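Origin of replication complex subunit 1B (Arabidopsis thaliana, PDB 5HH7) binds origins of replication as a subunit of the origin recognition complex and reads the histone H3 tail through its BAH-PHD cassette. Local coordinates at residues D145-I150 / D182-C187; R13-K18 / I136-K141; Y155-E160 / R172-T177. All blocks are in the same frame, centred on the assembly; numbering follows the deposited sequence.

Contact 1. Residues D145-I150 / D182-C187; sequences DGVYWI and DIEMEC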
loop_
_atom_site.group_PDB
_atom_site.type_symbol
_atom_site.label_atom_id
_atom_site.label_comp_id
_atom_site.label_asym_id
_atom_site.label_seq_id
_atom_site.Cartn_x
_atom_site.Cartn_y
_atom_site.Cartn_z
ATOM N N ASP A 145 -17.202 -18.409 19.860
ATOM C CA ASP A 145 -16.386 -19.377 19.125
ATOM C C ASP A 145 -14.872 -19.186 19.269
ATOM O O ASP A 145 -14.093 -19.984 18.749
ATOM C CB ASP A 145 -16.776 -19.386 17.644
ATOM C CG ASP A 145 -16.747 -18.001 17.022
ATOM O OD1 ASP A 145 -16.038 -17.118 17.550
ATOM O OD2 ASP A 145 -17.435 -17.794 16.000
ATOM N N GLY A 146 -14.461 -18.129 19.961
ATOM C CA GLY A 146 -13.047 -17.872 20.176
ATOM C C GLY A 146 -12.326 -17.296 18.969
ATOM O O GLY A 146 -11.106 -17.138 18.986
ATOM N N VAL A 147 -13.079 -16.976 17.921
ATOM C CA VAL A 147 -12.501 -16.439 16.690
ATOM C C VAL A 147 -12.138 -14.961 16.837
ATOM O O VAL A 147 -12.910 -14.181 17.393
ATOM C CB VAL A 147 -13.469 -16.617 15.501
ATOM C CG1 VAL A 147 -12.921 -15.946 14.242
ATOM C CG2 VAL A 147 -13.736 -18.097 15.256
ATOM N N TYR A 148 -10.959 -14.588 16.346
ATOM C CA TYR A 148 -10.507 -13.200 16.400
ATOM C C TYR A 148 -10.952 -12.388 15.184
ATOM O O TYR A 148 -10.933 -12.873 14.051
ATOM C CB TYR A 148 -8.987 -13.129 16.564
ATOM C CG TYR A 148 -8.522 -13.368 17.983
ATOM C CD1 TYR A 148 -8.405 -14.656 18.489
ATOM C CD2 TYR A 148 -8.208 -12.304 18.820
ATOM C CE1 TYR A 148 -7.983 -14.879 19.789
ATOM C CE2 TYR A 148 -7.784 -12.517 20.122
ATOM C CZ TYR A 148 -7.675 -13.806 20.602
ATOM O OH TYR A 148 -7.255 -14.023 21.896
ATOM N N TRP A 149 -11.343 -11.144 15.440
ATOM C CA TRP A 149 -11.871 -10.250 14.417
ATOM C C TRP A 149 -11.235 -8.876 14.549
ATOM O O TRP A 149 -10.661 -8.544 15.585
ATOM C CB TRP A 149 -13.377 -10.064 14.601
ATOM C CG TRP A 149 -14.239 -11.244 14.284
ATOM C CD1 TRP A 149 -14.385 -12.383 15.025
ATOM C CD2 TRP A 149 -15.116 -11.380 13.160
ATOM N NE1 TRP A 149 -15.283 -13.229 14.418
ATOM C CE2 TRP A 149 -15.746 -12.636 13.272
ATOM C CE3 TRP A 149 -15.419 -10.566 12.061
ATOM C CZ2 TRP A 149 -16.664 -13.097 12.330
ATOM C CZ3 TRP A 149 -16.329 -11.025 11.126
ATOM C CH2 TRP A 149 -16.941 -12.279 11.266
ATOM N N ILE A 150 -11.354 -8.073 13.497
ATOM C CA ILE A 150 -11.060 -6.650 13.591
ATOM C C ILE A 150 -12.239 -5.851 13.061
ATOM O O ILE A 150 -13.054 -6.366 12.293
ATOM C CB ILE A 150 -9.821 -6.237 12.751
ATOM C CG1 ILE A 150 -10.058 -6.528 11.265
ATOM C CG2 ILE A 150 -8.556 -6.915 13.259
ATOM C CD1 ILE A 150 -9.059 -5.865 10.330
ATOM N N ASP A 182 -16.832 -5.497 9.929
ATOM C CA ASP A 182 -16.283 -6.566 10.752
ATOM C C ASP A 182 -15.640 -7.606 9.849
ATOM O O ASP A 182 -16.285 -8.149 8.952
ATOM C CB ASP A 182 -17.370 -7.211 11.612
ATOM C CG ASP A 182 -17.963 -6.248 12.624
ATOM O OD1 ASP A 182 -17.432 -5.126 12.768
ATOM O OD2 ASP A 182 -18.956 -6.621 13.285
ATOM N N ILE A 183 -14.364 -7.875 10.096
ATOM C CA ILE A 183 -13.573 -8.764 9.260
ATOM C C ILE A 183 -12.789 -9.726 10.144
ATOM O O ILE A 183 -12.168 -9.311 11.119
ATOM C CB ILE A 183 -12.574 -7.956 8.403
ATOM C CG1 ILE A 183 -13.313 -7.055 7.408
ATOM C CG2 ILE A 183 -11.614 -8.880 7.671
ATOM C CD1 ILE A 183 -13.902 -7.796 6.224
ATOM N N GLU A 184 -12.824 -11.013 9.815
ATOM C CA GLU A 184 -12.043 -11.996 10.555
ATOM C C GLU A 184 -10.555 -11.725 10.354
ATOM O O GLU A 184 -10.126 -11.396 9.247
ATOM C CB GLU A 184 -12.388 -13.412 10.094
ATOM C CG GLU A 184 -13.798 -13.850 10.446
ATOM C CD GLU A 184 -14.334 -14.907 9.499
ATOM O OE1 GLU A 184 -14.860 -15.931 9.984
ATOM O OE2 GLU A 184 -14.238 -14.706 8.270
ATOM N N MET A 185 -9.770 -11.860 11.420
ATOM C CA MET A 185 -8.331 -11.618 11.340
ATOM C C MET A 185 -7.654 -12.578 10.367
ATOM O O MET A 185 -6.579 -12.290 9.843
ATOM C CB MET A 185 -7.676 -11.712 12.721
ATOM C CG MET A 185 -8.007 -10.553 13.649
ATOM S SD MET A 185 -6.874 -10.445 15.049
ATOM C CE MET A 185 -5.397 -9.836 14.243
ATOM N N GLU A 186 -8.298 -13.716 10.130
ATOM C CA GLU A 186 -7.830 -14.687 9.150
ATOM C C GLU A 186 -7.775 -14.083 7.744
ATOM O O GLU A 186 -7.024 -14.549 6.886
ATOM C CB GLU A 186 -8.747 -15.913 9.161
ATOM C CG GLU A 186 -8.296 -17.052 8.265
ATOM C CD GLU A 186 -9.343 -18.143 8.145
ATOM O OE1 GLU A 186 -10.192 -18.258 9.054
ATOM O OE2 GLU A 186 -9.324 -18.876 7.134
ATOM N N CYS A 187 -8.568 -13.039 7.517
ATOM C CA CYS A 187 -8.627 -12.392 6.208
ATOM C C CYS A 187 -7.514 -11.369 5.987
ATOM O O CYS A 187 -7.347 -10.861 4.877
ATOM C CB CYS A 187 -9.989 -11.728 6.000
ATOM S SG CYS A 187 -11.365 -12.890 6.001
HETATM O O HOH W 1 -10.054 -14.983 12.290
#
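Strands 148-150 and 182-184 run antiparallel, their N-to-C directions 139° apart, with Trp149 facing Glu184 in a non-hydrogen-bonded pair and Ile150 facing Ile183 in a hydrogen-bonded one. In the latter, Ile150 N reaches Ile183 O at 2.8 Å and Ile183 N returns to Ile150 O at 3.0 Å, both almost straight. One step further, Met185 N donates to Tyr148 O at 3.0 Å, although the chain there has already turned into a 3-10 segment; a water that donates to the same carbonyl and accepts from Glu186 N bridges the strand to this segment.

Trp149 and Met185 share much of the side-chain contact. With CG beside its own backbone N (chi1 -70°), the indole swings back along the neighbouring strand, and Glu184 runs alongside it, laying CG over the six-membered ring, 3.5 Å from its centroid. The Glu184 carboxylate is salt-bridged to Arg37. At the indole edge Trp149 CZ3 meets Asp182 O at 3.6 Å. This pairing belongs to the curled beta-sheet of the BAH domain, where strand 148-156 lies between 132-142 and 175-184, and Trp140 of the former meets the Trp149 ring nearly parallel to it. Met185 packs on the other side of the backbone: its CG lies 3.7 Å from Ile150 CG2, while SD, 3.7 Å from Tyr148 CB, makes an oblique Met-aromatic contact with the tyrosine ring.

Contact 2. Residues R13-K18 / I136-K141; sequences RVYYNK and IDKLWK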
loop_
_atom_site.group_PDB
_atom_site.type_symbol
_atom_site.label_atom_id
_atom_site.label_comp_id
_atom_site.label_asym_id
_atom_site.label_seq_id
_atom_site.Cartn_x
_atom_site.Cartn_y
_atom_site.Cartn_z
ATOM N N ARG A 13 -18.158 -10.192 23.284
ATOM C CA ARG A 13 -16.883 -9.794 22.699
ATOM C C ARG A 13 -15.882 -9.371 23.770
ATOM O O ARG A 13 -16.240 -8.708 24.744
ATOM C CB ARG A 13 -17.072 -8.633 21.720
ATOM C CG ARG A 13 -17.839 -8.961 20.459
ATOM C CD ARG A 13 -17.883 -7.741 19.549
ATOM N NE ARG A 13 -18.573 -7.995 18.289
ATOM C CZ ARG A 13 -18.687 -7.095 17.316
ATOM N NH1 ARG A 13 -18.154 -5.888 17.465
ATOM N NH2 ARG A 13 -19.328 -7.400 16.194
ATOM N N VAL A 14 -14.622 -9.748 23.577
ATOM C CA VAL A 14 -13.536 -9.246 24.409
ATOM C C VAL A 14 -12.594 -8.423 23.536
ATOM O O VAL A 14 -11.897 -8.966 22.677
ATOM C CB VAL A 14 -12.750 -10.388 25.079
ATOM C CG1 VAL A 14 -11.557 -9.836 25.848
ATOM C CG2 VAL A 14 -13.659 -11.191 25.999
ATOM N N TYR A 15 -12.588 -7.111 23.748
ATOM C CA TYR A 15 -11.783 -6.205 22.934
ATOM C C TYR A 15 -10.344 -6.114 23.430
ATOM O O TYR A 15 -10.083 -6.205 24.629
ATOM C CB TYR A 15 -12.416 -4.810 22.890
ATOM C CG TYR A 15 -13.619 -4.710 21.981
ATOM C CD1 TYR A 15 -14.904 -4.920 22.466
ATOM C CD2 TYR A 15 -13.470 -4.401 20.634
ATOM C CE1 TYR A 15 -16.009 -4.827 21.633
ATOM C CE2 TYR A 15 -14.567 -4.305 19.796
ATOM C CZ TYR A 15 -15.832 -4.518 20.301
ATOM O OH TYR A 15 -16.922 -4.424 19.465
ATOM N N TYR A 16 -9.416 -5.936 22.495
ATOM C CA TYR A 16 -7.997 -5.845 22.809
ATOM C C TYR A 16 -7.365 -4.626 22.153
ATOM O O TYR A 16 -7.764 -4.221 21.058
ATOM C CB TYR A 16 -7.261 -7.093 22.319
ATOM C CG TYR A 16 -7.645 -8.371 23.025
ATOM C CD1 TYR A 16 -7.069 -8.713 24.240
ATOM C CD2 TYR A 16 -8.573 -9.243 22.472
ATOM C CE1 TYR A 16 -7.412 -9.883 24.889
ATOM C CE2 TYR A 16 -8.922 -10.417 23.113
ATOM C CZ TYR A 16 -8.338 -10.731 24.322
ATOM O OH TYR A 16 -8.679 -11.897 24.969
ATOM N N ASN A 17 -6.369 -4.048 22.814
ATOM C CA ASN A 17 -5.571 -3.007 22.185
ATOM C C ASN A 17 -4.638 -3.627 21.155
ATOM O O ASN A 17 -4.373 -3.041 20.104
ATOM C CB ASN A 17 -4.770 -2.217 23.219
ATOM C CG ASN A 17 -3.782 -1.265 22.580
ATOM O OD1 ASN A 17 -4.165 -0.234 22.025
ATOM N ND2 ASN A 17 -2.501 -1.606 22.649
ATOM N N LYS A 18 -4.146 -4.823 21.460
ATOM C CA LYS A 18 -3.325 -5.556 20.505
ATOM C C LYS A 18 -3.455 -7.070 20.640
ATOM O O LYS A 18 -3.756 -7.592 21.715
ATOM C CB LYS A 18 -1.857 -5.125 20.587
ATOM C CG LYS A 18 -1.188 -5.378 21.921
ATOM C CD LYS A 18 0.266 -4.931 21.877
ATOM C CE LYS A 18 0.950 -5.120 23.222
ATOM N NZ LYS A 18 0.294 -4.323 24.296
ATOM N N ILE A 136 -6.804 -0.693 11.219
ATOM C CA ILE A 136 -7.442 -1.458 12.277
ATOM C C ILE A 136 -8.068 -0.535 13.318
ATOM O O ILE A 136 -7.368 0.178 14.040
ATOM C CB ILE A 136 -6.462 -2.431 12.945
ATOM C CG1 ILE A 136 -5.929 -3.429 11.911
ATOM C CG2 ILE A 136 -7.149 -3.159 14.082
ATOM C CD1 ILE A 136 -4.989 -4.475 12.485
ATOM N N ASP A 137 -9.394 -0.556 13.380
ATOM C CA ASP A 137 -10.140 0.299 14.295
ATOM C C ASP A 137 -10.307 -0.384 15.647
ATOM O O ASP A 137 -10.102 0.231 16.695
ATOM C CB ASP A 137 -11.508 0.632 13.695
ATOM C CG ASP A 137 -12.272 1.653 14.509
ATOM O OD1 ASP A 137 -11.893 2.842 14.478
ATOM O OD2 ASP A 137 -13.259 1.266 15.170
ATOM N N LYS A 138 -10.682 -1.658 15.615
ATOM C CA LYS A 138 -10.833 -2.455 16.830
ATOM C C LYS A 138 -10.289 -3.860 16.592
ATOM O O LYS A 138 -10.165 -4.295 15.450
ATOM C CB LYS A 138 -12.307 -2.554 17.234
ATOM C CG LYS A 138 -13.002 -1.226 17.495
ATOM C CD LYS A 138 -12.504 -0.572 18.771
ATOM C CE LYS A 138 -13.335 0.657 19.108
ATOM N NZ LYS A 138 -13.393 1.601 17.956
ATOM N N LEU A 139 -9.952 -4.552 17.676
ATOM C CA LEU A 139 -9.627 -5.975 17.632
ATOM C C LEU A 139 -10.386 -6.666 18.750
ATOM O O LEU A 139 -10.451 -6.151 19.866
ATOM C CB LEU A 139 -8.130 -6.211 17.834
ATOM C CG LEU A 139 -7.134 -5.643 16.826
ATOM C CD1 LEU A 139 -6.274 -4.585 17.494
ATOM C CD2 LEU A 139 -6.270 -6.754 16.238
ATOM N N TRP A 140 -10.957 -7.831 18.467
ATOM C CA TRP A 140 -11.641 -8.575 19.519
ATOM C C TRP A 140 -11.703 -10.077 19.281
ATOM O O TRP A 140 -11.574 -10.555 18.151
ATOM C CB TRP A 140 -13.054 -8.029 19.755
ATOM C CG TRP A 140 -14.067 -8.450 18.730
ATOM C CD1 TRP A 140 -14.857 -9.565 18.762
ATOM C CD2 TRP A 140 -14.413 -7.748 17.529
ATOM N NE1 TRP A 140 -15.666 -9.604 17.651
ATOM C CE2 TRP A 140 -15.414 -8.499 16.880
ATOM C CE3 TRP A 140 -13.971 -6.560 16.939
ATOM C CZ2 TRP A 140 -15.981 -8.100 15.669
ATOM C CZ3 TRP A 140 -14.536 -6.163 15.738
ATOM C CH2 TRP A 140 -15.528 -6.933 15.116
ATOM N N LYS A 141 -11.898 -10.811 20.370
ATOM C CA LYS A 141 -12.167 -12.232 20.301
ATOM C C LYS A 141 -13.664 -12.436 20.485
ATOM O O LYS A 141 -14.254 -11.944 21.446
ATOM C CB LYS A 141 -11.395 -12.978 21.392
ATOM C CG LYS A 141 -11.579 -14.485 21.359
ATOM C CD LYS A 141 -10.711 -15.173 22.401
ATOM C CE LYS A 141 -11.061 -14.713 23.806
ATOM N NZ LYS A 141 -10.250 -15.421 24.838
HETATM O O HOH W 2 -10.231 -3.034 20.090
#
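Arg13 and Trp140 form the broadest side-chain contact between strands 13-16 and 136-141. The arginine chain, extended from CG to NE, runs across the indole: CD sits over the five-membered ring, 3.6 Å from its centroid, and the guanidinium lies flat beyond it, its plane 15° from that of the ring. Arg13 CZ is 3.3 Å from Trp140 CZ2, an off-centre cation-pi stack. The indole is placed for this by a chi1 of 77°, with CG between the backbone N and the carbonyl carbon.

Polar bonds fix the rotation of the guanidinium. Arg13 NH1 donates in its own plane to Tyr15 OH at 2.8 Å, and NH2 forms a salt bridge with Asp182. Trp140 NE1 is turned to Glu142, which accepts its hydrogen bond.

Apolar packing continues with Tyr15, which lies alongside Trp140 and points the same way. Trp140 CB stands over the tyrosine face, 4.0 Å from the ring centroid, while Lys138 CB meets the ring edge, 3.8 Å from Tyr15 CE2. On the face carrying Tyr16, Leu139 and Lys141, Lys141 CB approaches the Tyr16 ring in its plane, while the buried Leu139 sets CD1 3.6 Å from Asn17 O and packs on Phe26 and Ile150.

In the backbone, Val14 and Lys141 exchange two bonds, with Val14 N to Lys141 O at 3.1 Å, and Tyr16 N donates to Leu139 O at 2.8 Å. Where the strands separate, a water donates to Tyr16 O and accepts from Leu139 N. Toward strand 148-156, Asp137 and Lys138 both face Arg151 in a classic beta bulge. The contact itself is an antiparallel pairing in which the short N-terminal strand extends the BAH-domain sheet along strand 132-142.

Contact 3. Residues Y155-E160 / R172-T177; sequences YMIPEE and RELYLT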
loop_
_atom_site.group_PDB
_atom_site.type_symbol
_atom_site.label_atom_id
_atom_site.label_comp_id
_atom_site.label_asym_id
_atom_site.label_seq_id
_atom_site.Cartn_x
_atom_site.Cartn_y
_atom_site.Cartn_z
ATOM N N TYR A 155 -9.522 1.768 3.357
ATOM C CA TYR A 155 -8.922 2.729 2.451
ATOM C C TYR A 155 -9.600 2.553 1.099
ATOM O O TYR A 155 -10.269 1.541 0.850
ATOM C CB TYR A 155 -7.411 2.509 2.317
ATOM C CG TYR A 155 -6.602 2.951 3.523
ATOM C CD1 TYR A 155 -6.273 4.290 3.708
ATOM C CD2 TYR A 155 -6.154 2.031 4.464
ATOM C CE1 TYR A 155 -5.533 4.706 4.801
ATOM C CE2 TYR A 155 -5.410 2.437 5.566
ATOM C CZ TYR A 155 -5.102 3.778 5.727
ATOM O OH TYR A 155 -4.363 4.200 6.809
ATOM N N MET A 156 -9.433 3.541 0.230
ATOM C CA MET A 156 -9.972 3.466 -1.120
ATOM C C MET A 156 -9.006 4.131 -2.094
ATOM O O MET A 156 -8.488 5.213 -1.821
ATOM C CB MET A 156 -11.348 4.135 -1.188
ATOM C CG MET A 156 -11.944 4.223 -2.596
ATOM S SD MET A 156 -13.592 4.973 -2.623
ATOM C CE MET A 156 -14.573 3.671 -1.877
ATOM N N ILE A 157 -8.754 3.479 -3.224
ATOM C CA ILE A 157 -7.911 4.069 -4.255
ATOM C C ILE A 157 -8.721 5.119 -5.015
ATOM O O ILE A 157 -9.944 5.008 -5.114
ATOM C CB ILE A 157 -7.344 3.001 -5.217
ATOM C CG1 ILE A 157 -8.470 2.295 -5.972
ATOM C CG2 ILE A 157 -6.497 1.992 -4.447
ATOM C CD1 ILE A 157 -7.972 1.286 -6.997
ATOM N N PRO A 158 -8.044 6.158 -5.529
ATOM C CA PRO A 158 -8.730 7.266 -6.207
ATOM C C PRO A 158 -9.640 6.817 -7.349
ATOM O O PRO A 158 -10.705 7.404 -7.525
ATOM C CB PRO A 158 -7.569 8.117 -6.740
ATOM C CG PRO A 158 -6.474 7.883 -5.758
ATOM C CD PRO A 158 -6.602 6.423 -5.374
ATOM N N GLU A 159 -9.236 5.791 -8.095
ATOM C CA GLU A 159 -10.034 5.297 -9.217
ATOM C C GLU A 159 -11.425 4.843 -8.785
ATOM O O GLU A 159 -12.371 4.885 -9.570
ATOM C CB GLU A 159 -9.329 4.133 -9.920
ATOM C CG GLU A 159 -8.251 4.540 -10.908
ATOM C CD GLU A 159 -6.904 4.756 -10.248
ATOM O OE1 GLU A 159 -6.821 4.654 -9.001
ATOM O OE2 GLU A 159 -5.928 5.028 -10.982
ATOM N N GLU A 160 -11.546 4.400 -7.534
ATOM C CA GLU A 160 -12.801 3.832 -7.055
ATOM C C GLU A 160 -13.762 4.856 -6.454
ATOM O O GLU A 160 -14.912 4.530 -6.152
ATOM C CB GLU A 160 -12.535 2.677 -6.085
ATOM C CG GLU A 160 -11.944 1.454 -6.782
ATOM C CD GLU A 160 -11.828 0.252 -5.870
ATOM O OE1 GLU A 160 -11.958 0.423 -4.642
ATOM O OE2 GLU A 160 -11.611 -0.864 -6.386
ATOM N N ARG A 172 0.774 6.247 -5.442
ATOM C CA ARG A 172 0.684 5.468 -4.210
ATOM C C ARG A 172 -0.274 6.080 -3.187
ATOM O O ARG A 172 -0.203 5.767 -1.995
ATOM C CB ARG A 172 2.072 5.277 -3.591
ATOM C CG ARG A 172 2.960 4.309 -4.365
ATOM C CD ARG A 172 4.351 4.211 -3.755
ATOM N NE ARG A 172 5.101 3.084 -4.303
ATOM C CZ ARG A 172 5.023 1.839 -3.842
ATOM N NH1 ARG A 172 5.746 0.875 -4.401
ATOM N NH2 ARG A 172 4.224 1.557 -2.821
ATOM N N GLU A 173 -1.179 6.938 -3.652
ATOM C CA GLU A 173 -2.077 7.646 -2.740
ATOM C C GLU A 173 -3.380 6.896 -2.463
ATOM O O GLU A 173 -4.006 6.359 -3.374
ATOM C CB GLU A 173 -2.382 9.062 -3.245
ATOM C CG GLU A 173 -3.225 9.885 -2.268
ATOM C CD GLU A 173 -3.334 11.346 -2.658
ATOM O OE1 GLU A 173 -2.935 11.696 -3.790
ATOM O OE2 GLU A 173 -3.807 12.149 -1.823
ATOM N N LEU A 174 -3.768 6.862 -1.189
ATOM C CA LEU A 174 -5.029 6.267 -0.763
ATOM C C LEU A 174 -5.849 7.311 -0.017
ATOM O O LEU A 174 -5.295 8.266 0.530
ATOM C CB LEU A 174 -4.767 5.096 0.186
ATOM C CG LEU A 174 -3.858 3.976 -0.323
ATOM C CD1 LEU A 174 -3.564 2.984 0.792
ATOM C CD2 LEU A 174 -4.497 3.282 -1.524
ATOM N N TYR A 175 -7.164 7.116 0.011
ATOM C CA TYR A 175 -8.045 7.892 0.876
ATOM C C TYR A 175 -8.557 6.982 1.981
ATOM O O TYR A 175 -8.854 5.815 1.732
ATOM C CB TYR A 175 -9.248 8.413 0.095
ATOM C CG TYR A 175 -8.906 9.310 -1.067
ATOM C CD1 TYR A 175 -7.966 10.325 -0.935
ATOM C CD2 TYR A 175 -9.529 9.146 -2.297
ATOM C CE1 TYR A 175 -7.654 11.153 -2.004
ATOM C CE2 TYR A 175 -9.225 9.965 -3.369
ATOM C CZ TYR A 175 -8.289 10.967 -3.217
ATOM O OH TYR A 175 -7.993 11.782 -4.286
ATOM N N LEU A 176 -8.663 7.511 3.197
ATOM C CA LEU A 176 -9.259 6.758 4.295
ATOM C C LEU A 176 -10.754 7.048 4.365
ATOM O O LEU A 176 -11.163 8.164 4.667
ATOM C CB LEU A 176 -8.590 7.112 5.624
ATOM C CG LEU A 176 -9.056 6.268 6.816
ATOM C CD1 LEU A 176 -8.900 4.788 6.504
ATOM C CD2 LEU A 176 -8.282 6.638 8.078
ATOM N N THR A 177 -11.576 6.045 4.076
ATOM C CA THR A 177 -13.015 6.270 4.029
ATOM C C THR A 177 -13.633 6.239 5.417
ATOM O O THR A 177 -12.961 5.943 6.409
ATOM C CB THR A 177 -13.726 5.210 3.173
ATOM O OG1 THR A 177 -13.771 3.969 3.891
ATOM C CG2 THR A 177 -12.999 5.012 1.857
#
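Tyr155 and Leu176 face each other as an antiparallel non-hydrogen-bonded pair, and with Leu174 their side chains form part of the tightly packed core of this contact. Leu176, whose CG stands anti to the backbone N (chi1 -174°), brings CD1 over the tyrosine face, 3.9 Å from the ring centroid and displaced toward the rim. Leu174 crosses the tyrosine at about a right angle, with CB 3.9 Å from Tyr155 CD1, and its CD2 branch continues to Ile157 CG2 at 3.8 Å. Next to this cluster Met156 and Tyr175 pair through two backbone bonds: Met156 N to Tyr175 O at 2.8 Å, noticeably bent, and the nearly straight Tyr175 N to Met156 O at 3.0 Å. Pro158, leading into a 3-10 turn, is buried too: its CD lies 3.3 Å from Glu173 O, and its CA is 3.9 Å from CE2 of the buried Tyr175 ring, whose OH is hydrogen-bonded to Asn169.

The looser side is that of Met156, which is partly exposed and touches Thr177 CG2 through CB at 3.6 Å.

Arg172 forms salt bridges with Glu66 of the PHD finger and with Asp208, both in histone H3-binding regions. Within the BAH domain, Tyr155 bonds through its hydroxyl to Asp31 and packs on strand 132-142; Tyr155 and Leu176 both touch Cys213 of strand 210-218, and Ile157 rests on Leu127 of helix 122-127.

Overall arrangement
From the N terminus, contact 2 comes first: its 117 intervening residues include the PHD finger, and it closes that long loop by setting strand 13-16 against strand 132-142. The chain then turns at 145-147, where contact 1 opens, into strand 148-156, so these two are in series. Contact 3 is nested inside the loop of contact 1 and joins the same two strands, 148-156 and 175-184, about 24 Å away between centres. Contacts 1 and 2 touch through the Arg13-Asp182 salt bridge and the backbone of Trp140 and Trp149, whereas contact 3 touches neither. Together they tie four strands of the BAH sheet in sequence.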